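Local atomic coordinates of uncharacterized protein Q6HG14 (Bacillus thuringiensis serovar konkukian, PDB entry 3F08), a protein that is of unknown function but belongs to the Bet v 1-like SRPBCC superfamily and, as in relatives of that fold, probably binds a hydrophobic small molecule. Residues S7-G12 / E92-N97; G22-L27 / R68-S73; P28-Y33 / K130-A135; S86-K91 / V101-T106. The protein carries 5 engineered substitutions. All coordinates share one frame; numbering follows the deposited sequence.

Contact 1 (S7-G12 / E92-N97); sequences SMEIFG and EGTESN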
loop_
_atom_site.group_PDB
_atom_site.type_symbol
_atom_site.label_atom_id
_atom_site.label_comp_id
_atom_site.label_asym_id
_atom_site.label_seq_id
_atom_site.Cartn_x
_atom_site.Cartn_y
_atom_site.Cartn_z
ATOM N N SER B 7 1.725 -14.920 17.678
ATOM C CA SER B 7 1.034 -15.589 16.597
ATOM C C SER B 7 -0.209 -16.285 17.111
ATOM O O SER B 7 -0.326 -16.568 18.302
ATOM C CB SER B 7 1.971 -16.607 15.950
ATOM O OG SER B 7 1.254 -17.442 15.068
HETATM N N MSE B 8 -1.145 -16.546 16.210
HETATM C CA MSE B 8 -2.366 -17.231 16.588
HETATM C C MSE B 8 -3.006 -17.878 15.378
HETATM O O MSE B 8 -2.953 -17.348 14.266
HETATM C CB MSE B 8 -3.352 -16.259 17.250
HETATM C CG MSE B 8 -4.641 -16.922 17.736
HETATM SE SE MSE B 8 -5.670 -15.886 19.040
HETATM C CE MSE B 8 -4.914 -16.607 20.670
ATOM N N GLU B 9 -3.589 -19.049 15.592
ATOM C CA GLU B 9 -4.276 -19.747 14.524
ATOM C C GLU B 9 -5.667 -19.150 14.479
ATOM O O GLU B 9 -6.461 -19.338 15.400
ATOM C CB GLU B 9 -4.376 -21.243 14.817
ATOM C CG GLU B 9 -3.157 -22.058 14.411
ATOM C CD GLU B 9 -2.986 -22.161 12.901
ATOM O OE1 GLU B 9 -3.971 -22.500 12.209
ATOM O OE2 GLU B 9 -1.863 -21.914 12.412
ATOM N N ILE B 10 -5.954 -18.413 13.419
ATOM C CA ILE B 10 -7.262 -17.804 13.262
ATOM C C ILE B 10 -8.136 -18.763 12.469
ATOM O O ILE B 10 -7.686 -19.333 11.472
ATOM C CB ILE B 10 -7.142 -16.468 12.525
ATOM C CG1 ILE B 10 -6.277 -15.519 13.358
ATOM C CG2 ILE B 10 -8.534 -15.863 12.276
ATOM C CD1 ILE B 10 -6.846 -15.236 14.741
ATOM N N PHE B 11 -9.382 -18.938 12.908
ATOM C CA PHE B 11 -10.296 -19.858 12.238
ATOM C C PHE B 11 -10.950 -19.278 11.006
ATOM O O PHE B 11 -12.159 -19.057 10.978
ATOM C CB PHE B 11 -11.393 -20.336 13.191
ATOM C CG PHE B 11 -10.874 -20.977 14.438
ATOM C CD1 PHE B 11 -9.531 -21.336 14.544
ATOM C CD2 PHE B 11 -11.728 -21.230 15.509
ATOM C CE1 PHE B 11 -9.039 -21.942 15.700
ATOM C CE2 PHE B 11 -11.253 -21.836 16.676
ATOM C CZ PHE B 11 -9.904 -22.194 16.771
ATOM N N GLY B 12 -10.142 -19.042 9.983
ATOM C CA GLY B 12 -10.630 -18.509 8.726
ATOM C C GLY B 12 -9.570 -18.838 7.690
ATOM O O GLY B 12 -8.393 -18.882 8.033
ATOM N N GLU B 92 0.008 -19.488 5.938
ATOM C CA GLU B 92 -0.812 -20.670 5.742
ATOM C C GLU B 92 -1.170 -21.317 7.078
ATOM O O GLU B 92 -0.313 -21.471 7.947
ATOM C CB GLU B 92 -0.062 -21.688 4.882
ATOM C CG GLU B 92 0.093 -21.314 3.413
ATOM C CD GLU B 92 0.924 -20.060 3.182
ATOM O OE1 GLU B 92 1.799 -19.736 4.026
ATOM O OE2 GLU B 92 0.712 -19.405 2.133
ATOM N N GLY B 93 -2.437 -21.691 7.239
ATOM C CA GLY B 93 -2.866 -22.338 8.465
ATOM C C GLY B 93 -2.592 -23.828 8.334
ATOM O O GLY B 93 -2.029 -24.264 7.332
ATOM N N THR B 94 -2.977 -24.614 9.334
ATOM C CA THR B 94 -2.762 -26.056 9.275
ATOM C C THR B 94 -3.803 -26.703 8.364
ATOM O O THR B 94 -3.573 -27.770 7.796
ATOM C CB THR B 94 -2.844 -26.683 10.674
ATOM O OG1 THR B 94 -4.011 -26.192 11.344
ATOM C CG2 THR B 94 -1.597 -26.335 11.486
ATOM N N GLU B 95 -4.951 -26.043 8.244
ATOM C CA GLU B 95 -6.050 -26.496 7.397
ATOM C C GLU B 95 -6.326 -25.396 6.381
ATOM O O GLU B 95 -5.815 -24.282 6.505
ATOM C CB GLU B 95 -7.320 -26.729 8.219
ATOM C CG GLU B 95 -7.373 -28.036 8.978
ATOM C CD GLU B 95 -8.658 -28.191 9.776
ATOM O OE1 GLU B 95 -8.904 -27.348 10.664
ATOM O OE2 GLU B 95 -9.421 -29.150 9.516
ATOM N N SER B 96 -7.148 -25.705 5.388
ATOM C CA SER B 96 -7.481 -24.720 4.373
ATOM C C SER B 96 -8.446 -23.674 4.923
ATOM O O SER B 96 -8.629 -22.624 4.314
ATOM C CB SER B 96 -8.099 -25.408 3.160
ATOM O OG SER B 96 -9.266 -26.116 3.526
ATOM N N ASN B 97 -9.057 -23.960 6.075
ATOM C CA ASN B 97 -9.996 -23.028 6.690
ATOM C C ASN B 97 -9.431 -22.341 7.934
ATOM O O ASN B 97 -10.184 -21.837 8.768
ATOM C CB ASN B 97 -11.312 -23.729 7.041
ATOM C CG ASN B 97 -11.174 -24.695 8.206
ATOM O OD1 ASN B 97 -10.267 -25.527 8.234
ATOM N ND2 ASN B 97 -12.087 -24.594 9.171
#

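Contact 2 (G22-L27 / R68-S73); sequences GGFNSL and RYYTYS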
loop_
_atom_site.group_PDB
_atom_site.type_symbol
_atom_site.label_atom_id
_atom_site.label_comp_id
_atom_site.label_asym_id
_atom_site.label_seq_id
_atom_site.Cartn_x
_atom_site.Cartn_y
_atom_site.Cartn_z
ATOM N N GLY B 22 -6.251 -7.282 5.310
ATOM C CA GLY B 22 -5.274 -6.756 4.363
ATOM C C GLY B 22 -5.354 -5.262 4.076
ATOM O O GLY B 22 -4.356 -4.646 3.693
ATOM N N GLY B 23 -6.539 -4.682 4.247
ATOM C CA GLY B 23 -6.717 -3.263 3.994
ATOM C C GLY B 23 -6.061 -2.422 5.067
ATOM O O GLY B 23 -6.310 -2.614 6.259
ATOM N N PHE B 24 -5.224 -1.482 4.648
ATOM C CA PHE B 24 -4.542 -0.624 5.598
ATOM C C PHE B 24 -5.542 0.236 6.372
ATOM O O PHE B 24 -5.324 0.550 7.541
ATOM C CB PHE B 24 -3.523 0.248 4.864
ATOM C CG PHE B 24 -2.535 0.921 5.773
ATOM C CD1 PHE B 24 -1.783 0.175 6.680
ATOM C CD2 PHE B 24 -2.344 2.296 5.713
ATOM C CE1 PHE B 24 -0.848 0.793 7.521
ATOM C CE2 PHE B 24 -1.412 2.932 6.542
ATOM C CZ PHE B 24 -0.665 2.175 7.448
ATOM N N ASN B 25 -6.648 0.600 5.729
ATOM C CA ASN B 25 -7.666 1.417 6.390
ATOM C C ASN B 25 -8.790 0.573 6.985
ATOM O O ASN B 25 -9.810 1.106 7.418
ATOM C CB ASN B 25 -8.290 2.412 5.407
ATOM C CG ASN B 25 -8.989 3.560 6.115
ATOM O OD1 ASN B 25 -10.169 3.836 5.882
ATOM N ND2 ASN B 25 -8.258 4.234 6.988
ATOM N N SER B 26 -8.594 -0.738 7.039
ATOM C CA SER B 26 -9.645 -1.621 7.533
ATOM C C SER B 26 -9.647 -2.049 9.002
ATOM O O SER B 26 -10.456 -2.885 9.390
ATOM C CB SER B 26 -9.708 -2.866 6.645
ATOM O OG SER B 26 -9.940 -2.482 5.299
ATOM N N LEU B 27 -8.775 -1.478 9.823
ATOM C CA LEU B 27 -8.743 -1.866 11.233
ATOM C C LEU B 27 -10.103 -1.852 11.932
ATOM O O LEU B 27 -10.375 -2.704 12.777
ATOM C CB LEU B 27 -7.761 -0.988 12.016
ATOM C CG LEU B 27 -6.274 -1.203 11.701
ATOM C CD1 LEU B 27 -5.431 -0.306 12.590
ATOM C CD2 LEU B 27 -5.894 -2.673 11.910
ATOM N N ARG B 68 0.644 -11.686 1.474
ATOM C CA ARG B 68 -0.276 -11.303 2.538
ATOM C C ARG B 68 0.297 -10.649 3.796
ATOM O O ARG B 68 0.143 -11.165 4.905
ATOM C CB ARG B 68 -1.126 -12.518 2.932
ATOM C CG ARG B 68 -1.824 -13.198 1.742
ATOM C CD ARG B 68 -2.692 -14.369 2.193
ATOM N NE ARG B 68 -1.895 -15.376 2.882
ATOM C CZ ARG B 68 -1.343 -16.434 2.295
ATOM N NH1 ARG B 68 -1.506 -16.646 0.995
ATOM N NH2 ARG B 68 -0.613 -17.277 3.012
ATOM N N TYR B 69 0.949 -9.508 3.632
ATOM C CA TYR B 69 1.465 -8.799 4.791
ATOM C C TYR B 69 1.651 -7.325 4.465
ATOM O O TYR B 69 1.717 -6.942 3.293
ATOM C CB TYR B 69 2.801 -9.406 5.246
ATOM C CG TYR B 69 4.004 -9.014 4.411
ATOM C CD1 TYR B 69 4.703 -7.840 4.674
ATOM C CD2 TYR B 69 4.457 -9.831 3.377
ATOM C CE1 TYR B 69 5.831 -7.487 3.932
ATOM C CE2 TYR B 69 5.584 -9.492 2.627
ATOM C CZ TYR B 69 6.268 -8.320 2.911
ATOM O OH TYR B 69 7.394 -7.989 2.190
ATOM N N TYR B 70 1.672 -6.499 5.505
ATOM C CA TYR B 70 1.951 -5.085 5.343
ATOM C C TYR B 70 2.744 -4.669 6.564
ATOM O O TYR B 70 2.624 -5.271 7.633
ATOM C CB TYR B 70 0.683 -4.227 5.128
ATOM C CG TYR B 70 -0.296 -4.058 6.268
ATOM C CD1 TYR B 70 0.000 -3.262 7.377
ATOM C CD2 TYR B 70 -1.566 -4.619 6.184
ATOM C CE1 TYR B 70 -0.965 -3.027 8.376
ATOM C CE2 TYR B 70 -2.524 -4.396 7.158
ATOM C CZ TYR B 70 -2.225 -3.602 8.249
ATOM O OH TYR B 70 -3.201 -3.386 9.192
ATOM N N THR B 71 3.601 -3.676 6.372
ATOM C CA THR B 71 4.466 -3.187 7.425
ATOM C C THR B 71 4.196 -1.710 7.592
ATOM O O THR B 71 4.070 -0.984 6.609
ATOM C CB THR B 71 5.947 -3.398 7.042
ATOM O OG1 THR B 71 6.177 -4.794 6.808
ATOM C CG2 THR B 71 6.883 -2.892 8.148
ATOM N N TYR B 72 4.110 -1.267 8.836
ATOM C CA TYR B 72 3.844 0.129 9.094
ATOM C C TYR B 72 4.714 0.672 10.208
ATOM O O TYR B 72 5.271 -0.082 11.016
ATOM C CB TYR B 72 2.371 0.317 9.445
ATOM C CG TYR B 72 1.942 -0.391 10.710
ATOM C CD1 TYR B 72 2.008 0.245 11.949
ATOM C CD2 TYR B 72 1.440 -1.690 10.663
ATOM C CE1 TYR B 72 1.576 -0.396 13.115
ATOM C CE2 TYR B 72 1.007 -2.342 11.819
ATOM C CZ TYR B 72 1.075 -1.688 13.042
ATOM O OH TYR B 72 0.642 -2.338 14.177
ATOM N N SER B 73 4.829 1.993 10.236
ATOM C CA SER B 73 5.610 2.679 11.244
ATOM C C SER B 73 4.660 3.631 11.948
ATOM O O SER B 73 3.557 3.882 11.471
ATOM C CB SER B 73 6.769 3.443 10.586
ATOM O OG SER B 73 6.310 4.353 9.600
HETATM O O HOH W 1 -5.875 -3.969 8.490
#

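Contact 3 (P28-Y33 / K130-A135); sequences PDWLPY and KALQHA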
loop_
_atom_site.group_PDB
_atom_site.type_symbol
_atom_site.label_atom_id
_atom_site.label_comp_id
_atom_site.label_asym_id
_atom_site.label_seq_id
_atom_site.Cartn_x
_atom_site.Cartn_y
_atom_site.Cartn_z
ATOM N N PRO B 28 -10.968 -0.875 11.613
ATOM C CA PRO B 28 -12.262 -0.900 12.306
ATOM C C PRO B 28 -13.168 -2.057 11.904
ATOM O O PRO B 28 -14.181 -2.312 12.562
ATOM C CB PRO B 28 -12.864 0.484 12.007
ATOM C CG PRO B 28 -12.112 0.976 10.821
ATOM C CD PRO B 28 -10.719 0.437 10.995
ATOM N N ASP B 29 -12.801 -2.770 10.842
ATOM C CA ASP B 29 -13.590 -3.919 10.416
ATOM C C ASP B 29 -13.298 -5.128 11.306
ATOM O O ASP B 29 -13.988 -6.139 11.219
ATOM C CB ASP B 29 -13.295 -4.302 8.963
ATOM C CG ASP B 29 -13.836 -3.300 7.968
ATOM O OD1 ASP B 29 -14.789 -2.577 8.315
ATOM O OD2 ASP B 29 -13.317 -3.253 6.831
ATOM N N TRP B 30 -12.267 -5.046 12.143
ATOM C CA TRP B 30 -11.956 -6.172 13.018
ATOM C C TRP B 30 -11.433 -5.804 14.399
ATOM O O TRP B 30 -11.238 -6.677 15.240
ATOM C CB TRP B 30 -10.983 -7.146 12.334
ATOM C CG TRP B 30 -9.694 -6.552 11.833
ATOM C CD1 TRP B 30 -9.520 -5.783 10.723
ATOM C CD2 TRP B 30 -8.390 -6.749 12.393
ATOM N NE1 TRP B 30 -8.189 -5.495 10.550
ATOM C CE2 TRP B 30 -7.473 -6.078 11.563
ATOM C CE3 TRP B 30 -7.908 -7.435 13.521
ATOM C CZ2 TRP B 30 -6.094 -6.069 11.820
ATOM C CZ3 TRP B 30 -6.539 -7.429 13.776
ATOM C CH2 TRP B 30 -5.648 -6.749 12.926
ATOM N N LEU B 31 -11.220 -4.513 14.632
ATOM C CA LEU B 31 -10.745 -4.013 15.924
ATOM C C LEU B 31 -11.840 -3.112 16.500
ATOM O O LEU B 31 -12.019 -1.978 16.060
ATOM C CB LEU B 31 -9.458 -3.207 15.733
ATOM C CG LEU B 31 -8.135 -3.719 16.306
ATOM C CD1 LEU B 31 -7.967 -5.186 16.000
ATOM C CD2 LEU B 31 -6.981 -2.913 15.720
ATOM N N PRO B 32 -12.589 -3.611 17.492
ATOM C CA PRO B 32 -13.677 -2.862 18.136
ATOM C C PRO B 32 -13.287 -1.538 18.797
ATOM O O PRO B 32 -14.076 -0.596 18.810
ATOM C CB PRO B 32 -14.229 -3.867 19.151
ATOM C CG PRO B 32 -13.984 -5.193 18.473
ATOM C CD PRO B 32 -12.564 -5.005 17.967
ATOM N N TYR B 33 -12.079 -1.462 19.341
ATOM C CA TYR B 33 -11.640 -0.246 20.012
ATOM C C TYR B 33 -11.115 0.841 19.082
ATOM O O TYR B 33 -10.635 1.878 19.536
ATOM C CB TYR B 33 -10.602 -0.597 21.075
ATOM C CG TYR B 33 -9.735 -1.771 20.698
ATOM C CD1 TYR B 33 -8.536 -1.589 20.011
ATOM C CD2 TYR B 33 -10.111 -3.070 21.035
ATOM C CE1 TYR B 33 -7.726 -2.677 19.677
ATOM C CE2 TYR B 33 -9.313 -4.162 20.705
ATOM C CZ TYR B 33 -8.122 -3.961 20.031
ATOM O OH TYR B 33 -7.308 -5.036 19.745
ATOM N N LYS B 130 -6.930 -11.584 19.312
ATOM C CA LYS B 130 -8.078 -12.179 19.985
ATOM C C LYS B 130 -9.325 -11.548 19.371
ATOM O O LYS B 130 -10.346 -12.213 19.188
ATOM C CB LYS B 130 -8.033 -11.904 21.492
ATOM C CG LYS B 130 -6.965 -12.706 22.234
ATOM C CD LYS B 130 -6.962 -12.393 23.726
ATOM C CE LYS B 130 -5.886 -13.186 24.467
ATOM N NZ LYS B 130 -5.776 -12.758 25.891
ATOM N N ALA B 131 -9.223 -10.262 19.041
ATOM C CA ALA B 131 -10.328 -9.537 18.430
ATOM C C ALA B 131 -10.567 -10.108 17.035
ATOM O O ALA B 131 -11.707 -10.248 16.603
ATOM C CB ALA B 131 -10.006 -8.041 18.351
ATOM N N LEU B 132 -9.489 -10.454 16.339
ATOM C CA LEU B 132 -9.616 -11.032 15.004
ATOM C C LEU B 132 -10.305 -12.400 15.088
ATOM O O LEU B 132 -11.117 -12.754 14.232
ATOM C CB LEU B 132 -8.226 -11.187 14.362
ATOM C CG LEU B 132 -8.162 -11.826 12.968
ATOM C CD1 LEU B 132 -9.000 -11.014 11.992
ATOM C CD2 LEU B 132 -6.710 -11.911 12.494
ATOM N N GLN B 133 -9.968 -13.172 16.122
ATOM C CA GLN B 133 -10.563 -14.494 16.310
ATOM C C GLN B 133 -12.052 -14.314 16.555
ATOM O O GLN B 133 -12.879 -15.048 16.013
ATOM C CB GLN B 133 -9.932 -15.221 17.509
ATOM C CG GLN B 133 -10.399 -16.680 17.677
ATOM C CD GLN B 133 -9.783 -17.637 16.649
ATOM O OE1 GLN B 133 -8.932 -18.469 16.983
ATOM N NE2 GLN B 133 -10.209 -17.516 15.396
ATOM N N HIS B 134 -12.388 -13.322 17.371
ATOM C CA HIS B 134 -13.778 -13.049 17.687
ATOM C C HIS B 134 -14.559 -12.689 16.428
ATOM O O HIS B 134 -15.699 -13.116 16.254
ATOM C CB HIS B 134 -13.870 -11.916 18.712
ATOM C CG HIS B 134 -15.269 -11.466 18.990
ATOM N ND1 HIS B 134 -15.835 -10.368 18.375
ATOM C CD2 HIS B 134 -16.224 -11.974 19.804
ATOM C CE1 HIS B 134 -17.077 -10.219 18.801
ATOM N NE2 HIS B 134 -17.338 -11.181 19.669
ATOM N N ALA B 135 -13.935 -11.910 15.550
ATOM C CA ALA B 135 -14.566 -11.498 14.302
ATOM C C ALA B 135 -14.915 -12.714 13.452
ATOM O O ALA B 135 -15.945 -12.736 12.778
ATOM C CB ALA B 135 -13.630 -10.566 13.533
#

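Contact 4 (S86-K91 / V101-T106); sequences STIQVK and VEWSGT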
loop_
_atom_site.group_PDB
_atom_site.type_symbol
_atom_site.label_atom_id
_atom_site.label_comp_id
_atom_site.label_asym_id
_atom_site.label_seq_id
_atom_site.Cartn_x
_atom_site.Cartn_y
_atom_site.Cartn_z
ATOM N N SER B 86 6.285 -2.310 12.432
ATOM C CA SER B 86 5.455 -3.464 12.743
ATOM C C SER B 86 4.955 -4.140 11.477
ATOM O O SER B 86 4.631 -3.479 10.496
ATOM C CB SER B 86 4.264 -3.039 13.604
ATOM O OG SER B 86 3.500 -4.160 14.016
ATOM N N THR B 87 4.896 -5.463 11.506
ATOM C CA THR B 87 4.427 -6.215 10.360
ATOM C C THR B 87 3.378 -7.230 10.790
ATOM O O THR B 87 3.552 -7.933 11.782
ATOM C CB THR B 87 5.577 -6.978 9.675
ATOM O OG1 THR B 87 6.541 -6.044 9.175
ATOM C CG2 THR B 87 5.044 -7.827 8.512
ATOM N N ILE B 88 2.273 -7.280 10.061
ATOM C CA ILE B 88 1.246 -8.259 10.348
ATOM C C ILE B 88 1.181 -9.103 9.087
ATOM O O ILE B 88 1.140 -8.572 7.974
ATOM C CB ILE B 88 -0.114 -7.589 10.654
ATOM C CG1 ILE B 88 -1.178 -8.657 10.911
ATOM C CG2 ILE B 88 -0.511 -6.670 9.526
ATOM C CD1 ILE B 88 -2.428 -8.105 11.605
ATOM N N GLN B 89 1.205 -10.420 9.250
ATOM C CA GLN B 89 1.180 -11.303 8.097
ATOM C C GLN B 89 0.250 -12.485 8.289
ATOM O O GLN B 89 0.114 -13.011 9.390
ATOM C CB GLN B 89 2.595 -11.815 7.798
ATOM C CG GLN B 89 2.659 -12.776 6.615
ATOM C CD GLN B 89 4.088 -13.099 6.207
ATOM O OE1 GLN B 89 4.969 -13.268 7.057
ATOM N NE2 GLN B 89 4.323 -13.192 4.904
ATOM N N VAL B 90 -0.389 -12.891 7.202
ATOM C CA VAL B 90 -1.310 -14.018 7.226
ATOM C C VAL B 90 -0.627 -15.193 6.540
ATOM O O VAL B 90 -0.549 -15.241 5.319
ATOM C CB VAL B 90 -2.615 -13.677 6.480
ATOM C CG1 VAL B 90 -3.527 -14.887 6.455
ATOM C CG2 VAL B 90 -3.309 -12.499 7.156
ATOM N N LYS B 91 -0.117 -16.126 7.334
ATOM C CA LYS B 91 0.556 -17.300 6.803
ATOM C C LYS B 91 -0.408 -18.472 6.679
ATOM O O LYS B 91 -1.504 -18.458 7.236
ATOM C CB LYS B 91 1.724 -17.694 7.709
ATOM C CG LYS B 91 2.773 -16.607 7.843
ATOM C CD LYS B 91 3.970 -17.063 8.669
ATOM C CE LYS B 91 5.107 -16.054 8.570
ATOM N NZ LYS B 91 6.324 -16.475 9.322
ATOM N N VAL B 101 -1.818 -16.218 11.763
ATOM C CA VAL B 101 -1.581 -14.795 11.680
ATOM C C VAL B 101 -0.474 -14.412 12.648
ATOM O O VAL B 101 -0.546 -14.694 13.842
ATOM C CB VAL B 101 -2.855 -14.012 11.991
ATOM C CG1 VAL B 101 -2.581 -12.519 11.862
ATOM C CG2 VAL B 101 -3.974 -14.451 11.031
ATOM N N GLU B 102 0.555 -13.769 12.112
ATOM C CA GLU B 102 1.711 -13.366 12.895
ATOM C C GLU B 102 1.832 -11.846 12.907
ATOM O O GLU B 102 1.782 -11.196 11.858
ATOM C CB GLU B 102 2.956 -14.002 12.274
ATOM C CG GLU B 102 4.205 -13.968 13.113
ATOM C CD GLU B 102 5.297 -14.844 12.516
ATOM O OE1 GLU B 102 5.867 -14.473 11.467
ATOM O OE2 GLU B 102 5.572 -15.920 13.086
ATOM N N TRP B 103 1.970 -11.285 14.101
ATOM C CA TRP B 103 2.104 -9.841 14.272
ATOM C C TRP B 103 3.426 -9.626 14.997
ATOM O O TRP B 103 3.627 -10.151 16.090
ATOM C CB TRP B 103 0.951 -9.299 15.126
ATOM C CG TRP B 103 0.659 -7.849 14.910
ATOM C CD1 TRP B 103 1.521 -6.892 14.454
ATOM C CD2 TRP B 103 -0.587 -7.181 15.158
ATOM N NE1 TRP B 103 0.888 -5.671 14.404
ATOM C CE2 TRP B 103 -0.403 -5.821 14.832
ATOM C CE3 TRP B 103 -1.838 -7.602 15.634
ATOM C CZ2 TRP B 103 -1.426 -4.877 14.957
ATOM C CZ3 TRP B 103 -2.857 -6.661 15.761
ATOM C CH2 TRP B 103 -2.642 -5.311 15.424
ATOM N N SER B 104 4.327 -8.859 14.396
ATOM C CA SER B 104 5.621 -8.631 15.023
ATOM C C SER B 104 6.077 -7.178 14.929
ATOM O O SER B 104 5.617 -6.420 14.071
ATOM C CB SER B 104 6.673 -9.535 14.382
ATOM O OG SER B 104 6.872 -9.167 13.032
ATOM N N GLY B 105 6.995 -6.800 15.812
ATOM C CA GLY B 105 7.491 -5.442 15.795
ATOM C C GLY B 105 8.890 -5.267 16.348
ATOM O O GLY B 105 9.366 -6.066 17.165
ATOM N N THR B 106 9.554 -4.218 15.870
ATOM C CA THR B 106 10.896 -3.859 16.305
ATOM C C THR B 106 10.799 -2.397 16.716
ATOM O O THR B 106 10.116 -1.600 16.065
ATOM C CB THR B 106 11.920 -4.029 15.174
ATOM O OG1 THR B 106 11.537 -3.227 14.055
ATOM C CG2 THR B 106 11.979 -5.482 14.733
HETATM O O HOH W 2 4.955 -10.645 11.195
HETATM O O HOH W 3 5.534 -12.588 9.706
#

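Contact 1 (S7-G12 / E92-N97)
The E9 carboxylate is the flat group that carries this contact: T94 OG1 stands over one of its faces, while G93 CA lies ahead of the two oxygens. E9 OE1 is 3.8 Å from T94 OG1 and 3.7 Å from T94 N, both too long for direct hydrogen bonds, and G93 CA is 3.9 Å from the same OE1. Glycine at position 93 puts bare backbone against the acid. E9 reaches the loop with CG opposite the carbonyl carbon (chi1 -85°) and a chain bent at chi2 (-69°). OE1 has a polar partner just beyond the segments, T98 OG1, in a weak hydrogen bond. F11 contributes little with its ring, which instead lies near Q133 of helix 114-137; its backbone matters more, since F11 C is 3.5 Å from N97 O. F11 is the centre of an inverse gamma turn, closed by a weak bond of 2.9 Å from G12 N to I10 O. That turn brings G12 N to 3.0 Å from N97 O, but the angle is poor and no hydrogen bond forms there, whereas G12 O accepts one from S99 OG. Only 186 Å² is buried, in keeping with a partly exposed contact without cross-segment hydrogen bonds. Beside it, the backbone pairs of M8 with V101 and I10 with S99 hold strand 3-10 on strand 99-109. The geometry is that of a hairpin loop, between strands 81-92 and 99-109, resting against the end of the edge strand 3-10 in a Bet v 1-like sheet.

Contact 2 (G22-L27 / R68-S73)
A type I beta turn from G23 to S26, closed by a 3.1 Å bond from S26 N to G23 O, faces strand 69-73; just before each, the CA atoms of G22 and R68 are 7.0 Å apart. Y70 and F24 meet as an offset edge-to-face pair, their centroids 5.4 Å apart and their planes at 89°. F24 presents its edge: CD1 lies over one face of the tyrosine ring, toward the rim, 3.7 Å from Y70 CE1. Neighbouring F24 CE1 touches Y72 CB at 3.8 Å, so one phenyl edge spans two residues of the same strand face. With CG of F24 opposite its backbone N (chi1 -166°), the ring is carried off the turn toward the strand. At the far end of Y70, the hydroxyl donates to a water, Y70 OH to water oxygen 2.8 Å, and that water donates to G23 O. Y70 OH is also hydrogen-bonded to R46 NH1, as is F24 O, and L27 CD2 packs 3.9 Å from Y70 OH. The backbone of N25 hydrogen-bonds to the second subunit. All six touching residues are buried, and the aromatic cluster lies on the inner side of the sheet, where Bet v 1-like proteins commonly enclose a ligand cavity.

Contact 3 (P28-Y33 / K130-A135)
The methyl of A131 is the principal bump, and the irregular chain W30-Y33 curves round it as the hollow. Four residues in succession form its wall: W30 O lies 3.6 Å from A131 CB, P32 CD 4.0 Å, L31 CD1 4.2 Å and Y33 OH 4.3 Å. The loop backbone runs close to the helix here: the CA atoms of W30 and L132 are 5.7 Å apart. One turn further along, A135 CB offers a second, smaller bump, 4.5 Å from W30 CB. The large projection runs the other way, from the loop. W30 has its CG between the backbone N and the carbonyl carbon (chi1 55°), which sends the indole across L132 at a slant, where W30 CE3 meets L132 CB at 3.9 Å and L132 CD1 at 4.0 Å. L31 CD1 of the loop itself sits over one face of the indole. No hydrogen bond crosses, and the fit rests on apolar shape, with W30, L31 and L132 buried. The indole and L132 both also reach L20 and I21 of helix 14-21. Beyond them W30 touches W103 and L132 touches V101, both of strand 99-109, so the W30 indole is wedged between the long helix 114-137, helix 14-21 and the inner side of the sheet, while P32 and Y33 stay at the surface.

Contact 4 (S86-K91 / V101-T106)
K91 and E102 form the salt bridge of this strand pair: K91 NZ is 3.0 Å from E102 OE1, arriving from above the carboxylate plane. The extended lysine chain spans the gap, and a water 2.6 Å from E102 OE1 is also within hydrogen-bonding distance of Q89 OE1, bridging the two side chains; the Q89 amide nitrogen is held by E67 O. Beneath these charges run four backbone bonds in two hydrogen-bonded pairs, T87 with S104 and Q89 with E102. They are short and nearly straight: T87 N to S104 O is 2.8 Å and E102 N to Q89 O is 2.9 Å. The strand axes approach to 4.7 Å at 169°, nearly antiparallel. On the opposite face from T87 and Q89, S86 OG lies at the indole edge of W103, receiving a weak bond of 3.0 Å from W103 NE1. Its stronger partner is Y125 OH, and the Y125 ring stacks on W103. The packing is centred on that indole. I88 CD1 sits over one face in a CH-pi contact, 4.2 Å from the six-ring centroid and 16° off the normal, and a chi1 of -156° swings the indole over toward strand 86-91. V101 then fills in between I88 and V90, with I88 CG1 at 4.2 Å from V101 CG1. T87, Q89, E102 and S104 line one face; I88, V90, V101 and W103, with S86, line the other. The antiparallel pairing of strands 81-92 and 99-109 makes a beta hairpin whose inner side faces helices 14-21 and 114-137, as in a helix-grip fold.

In the fold
Contact 4 lies between contacts 1 and 2 in the sheet. Its strand 81-92 pairs with strand 69-74 of contact 2, whose centre is about 10 Å away, and T71 OG1 lies 2.7 Å from T87 OG1. On its other flank strand 99-109 pairs with strand 3-10 of contact 1, where M8 O and V101 N are 3.0 Å apart. The W30 indole of contact 3 reaches this core, W30 CH2 being 3.7 Å from I88 CD1. Contacts 1 and 2, about 18 Å apart between centres, are joined by the salt bridge of R68 NH2 with E92 OE2. Y70, I88, W103 and W30 probably lie on the side of the sheet where relatives hold a ligand.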